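Demethylmenaquinone Methyltransferase (Thermus thermophilus, PDB 1J3L) is a member of the RraA-like family, an alpha/beta protein built round a large mixed beta sheet, with three chains in its assembly. Local coordinates at residues V35-V40 against E125-L130; F61-G66 against L130-V135; V135-G140 against L150-E155. All blocks are in the same frame, centred on the assembly; numbering follows the deposited sequence.

Interaction 1 (V35-V40 against E125-L130); sequences VRTLRV and EVDVPL
Strand 31-39 pairs antiparallel with the short strand 125-126: Arg39 and Glu125 form the hydrogen-bonded pair, Leu38 and Val126 the non-hydrogen-bonded one. Arg39 N bonds to Glu125 O (2.9 Å), and Glu125 N bonds to Arg39 O. Past the pairing, Asp127 takes a left-handed backbone conformation. Its N still reaches Thr37 O at 3.0 Å. The Thr37 hydroxyl sits between its own N and carbonyl carbon (chi1 68°), where OG1 donates to Val128 O at 2.8 Å. Arg39 runs extended to CD and bends at chi3 (-63°). This brings the guanidinium between the Glu125 carboxylate and Pro129 O, which meet it at its edge. NH1 makes a weak salt-bridge bond to Glu125 OE2 (2.7 Å), and NH2 donates to Pro129 O (2.6 Å). Leu130 CD2 lies over one guanidinium face. Leu130 CD1 packs on Thr37 CB at 3.7 Å. Arg36 NE meets Asp127 OD2 at 2.7 Å in a bent, weak salt bridge, the two planes 45° apart; Arg36 NH2 is also bridged to Glu53. Beyond the pairing, the Asp127 backbone bond and the side chains of Arg36, Thr37 and Arg39 hold the loop; the Arg39-Glu125 ion pair adds to the paired part.

Interaction 2 (F61-G66 against L130-V135); sequences FVDGGG and LKVLGV
A tight beta hairpin, strands 130-132 and 135-137, lies across residues 61-63 of strand 58-63, with Leu130 and Val132 directed at Phe61 and Asp63. The segment axes of strands 61-63 and 130-132 pass 8.6 Å apart at 78°, so the strands cross steeply and share no backbone bonds. Two neighbouring ring carbons of Phe61 meet the hairpin: CD1 is 4.0 Å from Leu130 CD1, and CE1 is 3.7 Å from Val132 CG2. The approach of both methyls to the ring is oblique. Val90 of strand 88-92 also touches Phe61. Leu130 spreads its other branch onto the neighbouring residue, with CD2 3.9 Å from Asp63 CB.

The hairpin owes its shape to a type I' turn from Val132 to Val135. These two residues exchange backbone hydrogen bonds, N to O in both directions, and Leu133 and Gly134 occupy the turn with positive phi.

Asp63 is buried, and its carboxylate works in two directions. CG stands anti to the backbone N (chi1 -176°), which carries the group toward the hairpin. OD1 accepts from Gly65 N at 2.7 Å, nearly on the line of its own C-O bond. This is an Asx turn, and it shapes the start of the glycine run 64-66. OD2 lies 3.6 Å from Val132 CG2 and accepts from a water at 2.8 Å. The same water donates to Lys131 O at 2.9 Å, a polar bridge between segments that have no direct hydrogen bond. His92 touches both Asp63 and Val132.

Interaction 3 (V135-G140 against L150-E155); sequences VEVLPG and LLLLPE
Leu152 carries the tight part of this contact through one methyl, CD1, set against strand 135-137. With CG anti to the carbonyl carbon (chi1 -65°) and an extended chain, CD1 reaches strand 135-137 of the hairpin. There it is 3.4 Å from Val137 CG2, closer than usual for two carbons. The two side chains cross at about a right angle. Glu136 O lies 3.5 Å from the same methyl, and Val135 CG1 touches it less closely, at 4.1 Å. All three hydrophobic residues are buried. The rest of the contact is loose. Gly140 O and Pro154 O come no nearer than 3.9 Å, and no hydrogen bond joins the segments. Pro154 is exposed here, and the Glu136 side chain is exposed too, although its carbonyl O belongs to the tight part. The side chain of Pro154 is about 8 Å from a bound magnesium ion. Val137 also touches Val35 and Thr37 of strand 31-39, and Leu152 touches Leu143 of strand 142-146. The segment axes pass 8.8 Å apart at 61°. This is face packing of a beta hairpin on a curved mixed sheet, made by apolar side chains from both layers.

Interactions 1 and 2 share Leu130, the last residue of segment 125-130 and the first of the hairpin. Their centres are about 9 Å apart. Strands 31-39 and 58-63 are neighbours in the mixed sheet, and Leu38 O lies 2.8 Å from Asp63 N, a probable hydrogen bond. Interactions 2 and 3 share Val135 and use opposite strands of one hairpin, probably hydrogen-bonded where Leu130 O is 2.7 Å from Val137 N. Interaction 3 also returns to interaction 1: Val35 O is 3.0 Å from Gly140 N. Residues 125-140 thus run from the sheet edge across its face and back. A magnesium ion lies about 8 Å from the side chain of Pro154 in interaction 3.

Interaction 1 (V35-V40 against E125-L130)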
ATOM      1  N   VAL A  35      -9.280 -14.699  19.644  1.00 28.12           N
ATOM      2  CA  VAL A  35      -8.173 -13.765  19.786  1.00 19.50           C
ATOM      3  C   VAL A  35      -7.329 -13.931  21.046  1.00 27.79           C
ATOM      4  O   VAL A  35      -7.835 -14.165  22.143  1.00 29.39           O
ATOM      5  CB  VAL A  35      -8.676 -12.286  19.743  1.00 27.97           C
ATOM      6  CG1 VAL A  35      -7.539 -11.333  20.033  1.00 19.69           C
ATOM      7  CG2 VAL A  35      -9.280 -11.973  18.385  1.00 11.96           C
ATOM      8  N   ARG A  36      -6.027 -13.790  20.849  1.00 29.41           N
ATOM      9  CA  ARG A  36      -5.028 -13.863  21.902  1.00 34.02           C
ATOM     10  C   ARG A  36      -4.209 -12.601  21.616  1.00 30.79           C
ATOM     11  O   ARG A  36      -3.795 -12.381  20.481  1.00 38.28           O
ATOM     12  CB  ARG A  36      -4.162 -15.105  21.709  1.00 35.02           C
ATOM     13  CG  ARG A  36      -3.419 -15.530  22.943  1.00 38.22           C
ATOM     14  CD  ARG A  36      -4.272 -16.415  23.834  1.00 25.93           C
ATOM     15  NE  ARG A  36      -3.615 -16.625  25.120  1.00 46.84           N
ATOM     16  CZ  ARG A  36      -2.429 -17.205  25.275  1.00 44.47           C
ATOM     17  NH1 ARG A  36      -1.755 -17.647  24.222  1.00 60.43           N
ATOM     18  NH2 ARG A  36      -1.911 -17.333  26.487  1.00 54.31           N
ATOM     19  N   THR A  37      -3.974 -11.770  22.620  1.00 21.26           N
ATOM     20  CA  THR A  37      -3.236 -10.536  22.389  1.00 24.36           C
ATOM     21  C   THR A  37      -1.845 -10.506  22.989  1.00 31.33           C
ATOM     22  O   THR A  37      -1.481 -11.332  23.831  1.00 35.08           O
ATOM     23  CB  THR A  37      -3.990  -9.314  22.938  1.00 25.54           C
ATOM     24  OG1 THR A  37      -4.032  -9.379  24.373  1.00 25.19           O
ATOM     25  CG2 THR A  37      -5.409  -9.284  22.390  1.00 16.41           C
ATOM     26  N   LEU A  38      -1.079  -9.515  22.550  1.00 26.95           N
ATOM     27  CA  LEU A  38       0.281  -9.331  23.007  1.00 28.47           C
ATOM     28  C   LEU A  38       0.738  -7.925  22.638  1.00 30.52           C
ATOM     29  O   LEU A  38       0.475  -7.439  21.534  1.00 33.69           O
ATOM     30  CB  LEU A  38       1.170 -10.378  22.344  1.00 25.77           C
ATOM     31  CG  LEU A  38       2.643 -10.469  22.695  1.00 34.59           C
ATOM     32  CD1 LEU A  38       2.809 -10.644  24.193  1.00 51.00           C
ATOM     33  CD2 LEU A  38       3.248 -11.647  21.941  1.00 39.43           C
ATOM     34  N   ARG A  39       1.400  -7.266  23.577  1.00 28.63           N
ATOM     35  CA  ARG A  39       1.907  -5.927  23.338  1.00 28.90           C
ATOM     36  C   ARG A  39       3.404  -5.953  23.570  1.00 35.72           C
ATOM     37  O   ARG A  39       3.872  -6.382  24.622  1.00 36.67           O
ATOM     38  CB  ARG A  39       1.257  -4.915  24.281  1.00 36.08           C
ATOM     39  CG  ARG A  39       1.816  -3.511  24.121  1.00 56.98           C
ATOM     40  CD  ARG A  39       1.137  -2.516  25.044  1.00 67.28           C
ATOM     41  NE  ARG A  39      -0.284  -2.373  24.739  1.00 65.73           N
ATOM     42  CZ  ARG A  39      -1.265  -2.684  25.581  1.00 67.77           C
ATOM     43  NH1 ARG A  39      -0.981  -3.156  26.790  1.00 65.01           N
ATOM     44  NH2 ARG A  39      -2.531  -2.525  25.212  1.00 55.36           N
ATOM     45  N   VAL A  40       4.153  -5.515  22.567  1.00 32.48           N
ATOM     46  CA  VAL A  40       5.600  -5.471  22.659  1.00 25.45           C
ATOM     47  C   VAL A  40       6.085  -4.338  21.781  1.00 29.13           C
ATOM     48  O   VAL A  40       5.306  -3.692  21.073  1.00 23.87           O
ATOM     49  CB  VAL A  40       6.272  -6.772  22.157  1.00 25.94           C
ATOM     50  CG1 VAL A  40       5.840  -7.937  23.001  1.00 27.72           C
ATOM     51  CG2 VAL A  40       5.931  -7.013  20.676  1.00 26.42           C
ATOM     52  N   GLU A 125       3.482  -7.262  27.317  1.00 47.06           N
ATOM     53  CA  GLU A 125       2.321  -7.733  28.067  1.00 44.02           C
ATOM     54  C   GLU A 125       1.557  -8.807  27.296  1.00 39.82           C
ATOM     55  O   GLU A 125       1.417  -8.727  26.075  1.00 40.59           O
ATOM     56  CB  GLU A 125       1.378  -6.566  28.351  1.00 41.13           C
ATOM     57  CG  GLU A 125       2.062  -5.293  28.801  1.00 49.19           C
ATOM     58  CD  GLU A 125       1.078  -4.146  28.979  1.00 61.27           C
ATOM     59  OE1 GLU A 125       0.159  -4.275  29.815  1.00 61.44           O
ATOM     60  OE2 GLU A 125       1.219  -3.117  28.284  1.00 57.10           O
ATOM     61  N   VAL A 126       1.040  -9.793  28.023  1.00 42.38           N
ATOM     62  CA  VAL A 126       0.286 -10.884  27.424  1.00 37.37           C
ATOM     63  C   VAL A 126      -1.208 -10.814  27.758  1.00 40.50           C
ATOM     64  O   VAL A 126      -1.592 -10.546  28.895  1.00 49.75           O
ATOM     65  CB  VAL A 126       0.843 -12.238  27.896  1.00 39.67           C
ATOM     66  CG1 VAL A 126       0.179 -13.370  27.133  1.00 35.09           C
ATOM     67  CG2 VAL A 126       2.359 -12.262  27.712  1.00 34.16           C
ATOM     68  N   ASP A 127      -2.038 -11.071  26.750  1.00 44.56           N
ATOM     69  CA  ASP A 127      -3.494 -11.047  26.871  1.00 38.88           C
ATOM     70  C   ASP A 127      -4.087  -9.814  27.565  1.00 42.29           C
ATOM     71  O   ASP A 127      -4.906  -9.933  28.479  1.00 39.15           O
ATOM     72  CB  ASP A 127      -3.990 -12.333  27.548  1.00 30.64           C
ATOM     73  CG  ASP A 127      -4.019 -13.530  26.593  1.00 31.04           C
ATOM     74  OD1 ASP A 127      -4.635 -13.426  25.512  1.00 47.60           O
ATOM     75  OD2 ASP A 127      -3.441 -14.581  26.924  1.00 35.58           O
ATOM     76  N   VAL A 128      -3.667  -8.631  27.114  1.00 34.61           N
ATOM     77  CA  VAL A 128      -4.162  -7.361  27.644  1.00 35.48           C
ATOM     78  C   VAL A 128      -4.976  -6.655  26.567  1.00 40.83           C
ATOM     79  O   VAL A 128      -4.787  -6.906  25.376  1.00 41.95           O
ATOM     80  CB  VAL A 128      -3.024  -6.404  28.036  1.00 38.01           C
ATOM     81  CG1 VAL A 128      -2.233  -6.968  29.198  1.00 35.94           C
ATOM     82  CG2 VAL A 128      -2.136  -6.155  26.838  1.00 37.13           C
ATOM     83  N   PRO A 129      -5.904  -5.772  26.972  1.00 42.00           N
ATOM     84  CA  PRO A 129      -6.710  -5.061  25.978  1.00 42.85           C
ATOM     85  C   PRO A 129      -5.775  -4.225  25.107  1.00 38.63           C
ATOM     86  O   PRO A 129      -4.876  -3.562  25.622  1.00 45.22           O
ATOM     87  CB  PRO A 129      -7.625  -4.187  26.838  1.00 43.84           C
ATOM     88  CG  PRO A 129      -7.795  -5.000  28.080  1.00 47.80           C
ATOM     89  CD  PRO A 129      -6.391  -5.496  28.336  1.00 41.91           C
ATOM     90  N   LEU A 130      -5.978  -4.258  23.797  1.00 36.85           N
ATOM     91  CA  LEU A 130      -5.139  -3.489  22.885  1.00 30.79           C
ATOM     92  C   LEU A 130      -5.969  -2.426  22.192  1.00 29.76           C
ATOM     93  O   LEU A 130      -7.185  -2.561  22.061  1.00 30.33           O
ATOM     94  CB  LEU A 130      -4.543  -4.387  21.798  1.00 25.80           C
ATOM     95  CG  LEU A 130      -3.773  -5.657  22.133  1.00 27.84           C
ATOM     96  CD1 LEU A 130      -3.474  -6.372  20.826  1.00 30.37           C
ATOM     97  CD2 LEU A 130      -2.493  -5.342  22.881  1.00 20.84           C
TER

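Interaction 2 (F61-G66 against L130-V135)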
ATOM      1  N   PHE A  61      -2.887 -11.619  17.990  1.00 23.61           N
ATOM      2  CA  PHE A  61      -2.836 -10.246  17.522  1.00 33.80           C
ATOM      3  C   PHE A  61      -1.666  -9.602  18.259  1.00 28.02           C
ATOM      4  O   PHE A  61      -1.709  -9.430  19.477  1.00 32.29           O
ATOM      5  CB  PHE A  61      -4.146  -9.524  17.861  1.00 32.47           C
ATOM      6  CG  PHE A  61      -4.422  -8.326  16.999  1.00 21.18           C
ATOM      7  CD1 PHE A  61      -3.528  -7.271  16.942  1.00 23.05           C
ATOM      8  CD2 PHE A  61      -5.585  -8.248  16.258  1.00 22.37           C
ATOM      9  CE1 PHE A  61      -3.791  -6.157  16.151  1.00 15.29           C
ATOM     10  CE2 PHE A  61      -5.856  -7.134  15.465  1.00 20.23           C
ATOM     11  CZ  PHE A  61      -4.959  -6.090  15.417  1.00 19.68           C
ATOM     12  N   VAL A  62      -0.614  -9.271  17.521  1.00 26.09           N
ATOM     13  CA  VAL A  62       0.569  -8.662  18.116  1.00 30.19           C
ATOM     14  C   VAL A  62       0.621  -7.172  17.864  1.00 27.74           C
ATOM     15  O   VAL A  62       0.708  -6.724  16.717  1.00 24.54           O
ATOM     16  CB  VAL A  62       1.865  -9.271  17.554  1.00 23.89           C
ATOM     17  CG1 VAL A  62       3.058  -8.698  18.280  1.00 29.14           C
ATOM     18  CG2 VAL A  62       1.824 -10.775  17.681  1.00 25.06           C
ATOM     19  N   ASP A  63       0.550  -6.406  18.942  1.00 30.58           N
ATOM     20  CA  ASP A  63       0.621  -4.956  18.833  1.00 38.72           C
ATOM     21  C   ASP A  63       2.092  -4.567  18.979  1.00 32.08           C
ATOM     22  O   ASP A  63       2.650  -4.654  20.073  1.00 24.20           O
ATOM     23  CB  ASP A  63      -0.194  -4.296  19.942  1.00 36.15           C
ATOM     24  CG  ASP A  63      -0.230  -2.801  19.807  1.00 36.08           C
ATOM     25  OD1 ASP A  63       0.783  -2.224  19.359  1.00 35.42           O
ATOM     26  OD2 ASP A  63      -1.264  -2.202  20.154  1.00 50.19           O
ATOM     27  N   GLY A  64       2.722  -4.165  17.877  1.00 29.77           N
ATOM     28  CA  GLY A  64       4.125  -3.786  17.928  1.00 17.17           C
ATOM     29  C   GLY A  64       4.303  -2.283  17.967  1.00 20.29           C
ATOM     30  O   GLY A  64       5.372  -1.755  17.653  1.00 25.99           O
ATOM     31  N   GLY A  65       3.252  -1.581  18.363  1.00 20.45           N
ATOM     32  CA  GLY A  65       3.342  -0.137  18.409  1.00 30.60           C
ATOM     33  C   GLY A  65       3.442   0.402  16.999  1.00 29.08           C
ATOM     34  O   GLY A  65       3.737   1.577  16.794  1.00 34.93           O
ATOM     35  N   GLY A  66       3.201  -0.476  16.026  1.00 33.48           N
ATOM     36  CA  GLY A  66       3.251  -0.096  14.626  1.00 22.91           C
ATOM     37  C   GLY A  66       4.653   0.069  14.076  1.00 30.75           C
ATOM     38  O   GLY A  66       4.815   0.472  12.925  1.00 25.50           O
ATOM     39  N   LEU A 130      -5.978  -4.258  23.797  1.00 36.85           N
ATOM     40  CA  LEU A 130      -5.139  -3.489  22.885  1.00 30.79           C
ATOM     41  C   LEU A 130      -5.969  -2.426  22.192  1.00 29.76           C
ATOM     42  O   LEU A 130      -7.185  -2.561  22.061  1.00 30.33           O
ATOM     43  CB  LEU A 130      -4.543  -4.387  21.798  1.00 25.80           C
ATOM     44  CG  LEU A 130      -3.773  -5.657  22.133  1.00 27.84           C
ATOM     45  CD1 LEU A 130      -3.474  -6.372  20.826  1.00 30.37           C
ATOM     46  CD2 LEU A 130      -2.493  -5.342  22.881  1.00 20.84           C
ATOM     47  N   LYS A 131      -5.300  -1.379  21.727  1.00 32.51           N
ATOM     48  CA  LYS A 131      -5.965  -0.309  20.999  1.00 35.67           C
ATOM     49  C   LYS A 131      -5.180  -0.173  19.696  1.00 25.37           C
ATOM     50  O   LYS A 131      -4.074   0.361  19.681  1.00 29.90           O
ATOM     51  CB  LYS A 131      -5.917   1.004  21.793  1.00 40.28           C
ATOM     52  CG  LYS A 131      -6.830   2.098  21.244  1.00 46.67           C
ATOM     53  CD  LYS A 131      -6.372   3.486  21.673  1.00 54.95           C
ATOM     54  CE  LYS A 131      -4.987   3.798  21.105  1.00 67.38           C
ATOM     55  NZ  LYS A 131      -4.541   5.197  21.364  1.00 69.50           N
ATOM     56  N   VAL A 132      -5.752  -0.663  18.602  1.00 32.87           N
ATOM     57  CA  VAL A 132      -5.080  -0.616  17.307  1.00 33.74           C
ATOM     58  C   VAL A 132      -5.861   0.178  16.266  1.00 37.72           C
ATOM     59  O   VAL A 132      -7.015  -0.141  15.966  1.00 32.63           O
ATOM     60  CB  VAL A 132      -4.823  -2.049  16.768  1.00 31.64           C
ATOM     61  CG1 VAL A 132      -4.192  -1.985  15.384  1.00 27.16           C
ATOM     62  CG2 VAL A 132      -3.906  -2.804  17.726  1.00 23.07           C
ATOM     63  N   LEU A 133      -5.216   1.202  15.710  1.00 38.11           N
ATOM     64  CA  LEU A 133      -5.848   2.066  14.717  1.00 42.89           C
ATOM     65  C   LEU A 133      -7.247   2.429  15.186  1.00 34.22           C
ATOM     66  O   LEU A 133      -8.233   2.206  14.485  1.00 35.85           O
ATOM     67  CB  LEU A 133      -5.918   1.381  13.345  1.00 47.29           C
ATOM     68  CG  LEU A 133      -4.602   1.164  12.584  1.00 53.23           C
ATOM     69  CD1 LEU A 133      -4.895   0.501  11.248  1.00 51.24           C
ATOM     70  CD2 LEU A 133      -3.891   2.496  12.364  1.00 39.57           C
ATOM     71  N   GLY A 134      -7.313   2.970  16.397  1.00 31.69           N
ATOM     72  CA  GLY A 134      -8.576   3.390  16.973  1.00 38.16           C
ATOM     73  C   GLY A 134      -9.516   2.290  17.424  1.00 39.67           C
ATOM     74  O   GLY A 134     -10.529   2.569  18.059  1.00 47.44           O
ATOM     75  N   VAL A 135      -9.192   1.041  17.110  1.00 40.16           N
ATOM     76  CA  VAL A 135     -10.053  -0.064  17.502  1.00 33.10           C
ATOM     77  C   VAL A 135      -9.478  -0.893  18.642  1.00 32.80           C
ATOM     78  O   VAL A 135      -8.288  -1.205  18.676  1.00 28.43           O
ATOM     79  CB  VAL A 135     -10.354  -0.982  16.305  1.00 34.20           C
ATOM     80  CG1 VAL A 135     -11.206  -2.152  16.746  1.00 33.74           C
ATOM     81  CG2 VAL A 135     -11.077  -0.198  15.235  1.00 27.35           C
TER
HETATM   82  O   HOH W   1      -1.284   0.379  18.953  1.00 41.98           O

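Interaction 3 (V135-G140 against L150-E155)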
ATOM      1  N   VAL A 135      -9.192   1.041  17.110  1.00 40.16           N
ATOM      2  CA  VAL A 135     -10.053  -0.064  17.502  1.00 33.10           C
ATOM      3  C   VAL A 135      -9.478  -0.893  18.642  1.00 32.80           C
ATOM      4  O   VAL A 135      -8.288  -1.205  18.676  1.00 28.43           O
ATOM      5  CB  VAL A 135     -10.354  -0.982  16.305  1.00 34.20           C
ATOM      6  CG1 VAL A 135     -11.206  -2.152  16.746  1.00 33.74           C
ATOM      7  CG2 VAL A 135     -11.077  -0.198  15.235  1.00 27.35           C
ATOM      8  N   GLU A 136     -10.347  -1.237  19.583  1.00 33.69           N
ATOM      9  CA  GLU A 136      -9.966  -2.025  20.744  1.00 31.48           C
ATOM     10  C   GLU A 136      -9.978  -3.513  20.406  1.00 35.05           C
ATOM     11  O   GLU A 136     -10.951  -4.031  19.858  1.00 37.84           O
ATOM     12  CB  GLU A 136     -10.939  -1.740  21.900  1.00 39.90           C
ATOM     13  CG  GLU A 136     -10.713  -2.579  23.156  1.00 53.07           C
ATOM     14  CD  GLU A 136     -11.715  -2.270  24.271  1.00 62.87           C
ATOM     15  OE1 GLU A 136     -12.932  -2.493  24.068  1.00 54.92           O
ATOM     16  OE2 GLU A 136     -11.283  -1.804  25.351  1.00 56.14           O
ATOM     17  N   VAL A 137      -8.886  -4.202  20.717  1.00 34.12           N
ATOM     18  CA  VAL A 137      -8.812  -5.635  20.464  1.00 34.93           C
ATOM     19  C   VAL A 137      -8.728  -6.322  21.812  1.00 29.65           C
ATOM     20  O   VAL A 137      -7.836  -6.048  22.608  1.00 41.08           O
ATOM     21  CB  VAL A 137      -7.603  -5.992  19.598  1.00 31.58           C
ATOM     22  CG1 VAL A 137      -7.540  -7.499  19.406  1.00 34.97           C
ATOM     23  CG2 VAL A 137      -7.730  -5.296  18.238  1.00 23.38           C
ATOM     24  N   LEU A 138      -9.675  -7.210  22.070  1.00 30.71           N
ATOM     25  CA  LEU A 138      -9.729  -7.875  23.360  1.00 34.78           C
ATOM     26  C   LEU A 138      -9.399  -9.353  23.367  1.00 26.76           C
ATOM     27  O   LEU A 138      -9.795 -10.107  22.475  1.00 24.51           O
ATOM     28  CB  LEU A 138     -11.122  -7.693  23.980  1.00 36.95           C
ATOM     29  CG  LEU A 138     -11.627  -6.287  24.317  1.00 46.01           C
ATOM     30  CD1 LEU A 138     -13.086  -6.382  24.717  1.00 55.73           C
ATOM     31  CD2 LEU A 138     -10.808  -5.673  25.441  1.00 40.40           C
ATOM     32  N   PRO A 139      -8.655  -9.785  24.389  1.00 23.38           N
ATOM     33  CA  PRO A 139      -8.299 -11.193  24.495  1.00 23.08           C
ATOM     34  C   PRO A 139      -9.647 -11.882  24.692  1.00 37.19           C
ATOM     35  O   PRO A 139     -10.446 -11.440  25.526  1.00 33.23           O
ATOM     36  CB  PRO A 139      -7.459 -11.244  25.768  1.00 25.81           C
ATOM     37  CG  PRO A 139      -6.925  -9.848  25.902  1.00 35.41           C
ATOM     38  CD  PRO A 139      -8.101  -9.015  25.515  1.00 18.72           C
ATOM     39  N   GLY A 140      -9.922 -12.926  23.916  1.00 31.14           N
ATOM     40  CA  GLY A 140     -11.178 -13.628  24.082  1.00 32.60           C
ATOM     41  C   GLY A 140     -12.261 -13.302  23.082  1.00 30.02           C
ATOM     42  O   GLY A 140     -13.320 -13.934  23.085  1.00 40.73           O
ATOM     43  N   LEU A 150     -10.643  -6.845   8.779  1.00 28.03           N
ATOM     44  CA  LEU A 150     -10.742  -7.629  10.005  1.00 28.11           C
ATOM     45  C   LEU A 150     -11.982  -7.292  10.816  1.00 30.73           C
ATOM     46  O   LEU A 150     -12.259  -6.122  11.081  1.00 23.16           O
ATOM     47  CB  LEU A 150      -9.523  -7.375  10.891  1.00 31.98           C
ATOM     48  CG  LEU A 150      -8.136  -7.339  10.248  1.00 27.91           C
ATOM     49  CD1 LEU A 150      -7.096  -7.014  11.310  1.00 40.91           C
ATOM     50  CD2 LEU A 150      -7.837  -8.664   9.612  1.00 42.90           C
ATOM     51  N   LEU A 151     -12.719  -8.323  11.218  1.00 34.17           N
ATOM     52  CA  LEU A 151     -13.912  -8.132  12.031  1.00 31.44           C
ATOM     53  C   LEU A 151     -13.681  -8.753  13.410  1.00 35.89           C
ATOM     54  O   LEU A 151     -13.283  -9.913  13.524  1.00 32.20           O
ATOM     55  CB  LEU A 151     -15.129  -8.784  11.373  1.00 26.07           C
ATOM     56  CG  LEU A 151     -16.472  -8.538  12.081  1.00 26.08           C
ATOM     57  CD1 LEU A 151     -16.831  -7.061  12.009  1.00 26.64           C
ATOM     58  CD2 LEU A 151     -17.564  -9.369  11.437  1.00 19.42           C
ATOM     59  N   LEU A 152     -13.925  -7.966  14.452  1.00 36.35           N
ATOM     60  CA  LEU A 152     -13.758  -8.417  15.828  1.00 35.30           C
ATOM     61  C   LEU A 152     -15.118  -8.496  16.517  1.00 38.41           C
ATOM     62  O   LEU A 152     -15.780  -7.476  16.697  1.00 34.94           O
ATOM     63  CB  LEU A 152     -12.871  -7.439  16.599  1.00 38.77           C
ATOM     64  CG  LEU A 152     -11.406  -7.280  16.192  1.00 28.02           C
ATOM     65  CD1 LEU A 152     -10.793  -6.172  17.033  1.00 46.24           C
ATOM     66  CD2 LEU A 152     -10.656  -8.591  16.403  1.00 35.11           C
ATOM     67  N   LEU A 153     -15.521  -9.703  16.906  1.00 40.41           N
ATOM     68  CA  LEU A 153     -16.802  -9.928  17.573  1.00 44.61           C
ATOM     69  C   LEU A 153     -16.565 -10.299  19.035  1.00 53.30           C
ATOM     70  O   LEU A 153     -15.615 -11.018  19.348  1.00 61.76           O
ATOM     71  CB  LEU A 153     -17.562 -11.052  16.862  1.00 38.11           C
ATOM     72  CG  LEU A 153     -17.842 -10.800  15.376  1.00 33.60           C
ATOM     73  CD1 LEU A 153     -18.359 -12.049  14.697  1.00 28.05           C
ATOM     74  CD2 LEU A 153     -18.836  -9.675  15.253  1.00 36.46           C
ATOM     75  N   PRO A 154     -17.426  -9.816  19.951  1.00 60.11           N
ATOM     76  CA  PRO A 154     -17.289 -10.108  21.387  1.00 56.29           C
ATOM     77  C   PRO A 154     -17.169 -11.608  21.655  1.00 50.73           C
ATOM     78  O   PRO A 154     -16.649 -12.029  22.686  1.00 45.67           O
ATOM     79  CB  PRO A 154     -18.558  -9.505  21.981  1.00 61.05           C
ATOM     80  CG  PRO A 154     -18.852  -8.358  21.049  1.00 58.26           C
ATOM     81  CD  PRO A 154     -18.619  -8.989  19.700  1.00 59.45           C
ATOM     82  N   GLU A 155     -17.676 -12.394  20.710  1.00 52.05           N
ATOM     83  CA  GLU A 155     -17.630 -13.850  20.754  1.00 46.13           C
ATOM     84  C   GLU A 155     -17.995 -14.320  19.344  1.00 44.85           C
ATOM     85  O   GLU A 155     -18.517 -13.540  18.544  1.00 43.13           O
ATOM     86  CB  GLU A 155     -18.616 -14.408  21.793  1.00 49.13           C
ATOM     87  CG  GLU A 155     -20.094 -14.317  21.427  1.00 59.57           C
ATOM     88  CD  GLU A 155     -20.982 -15.183  22.328  1.00 61.22           C
ATOM     89  OE1 GLU A 155     -21.061 -14.915  23.549  1.00 62.07           O
ATOM     90  OE2 GLU A 155     -21.601 -16.139  21.811  1.00 57.36           O
TER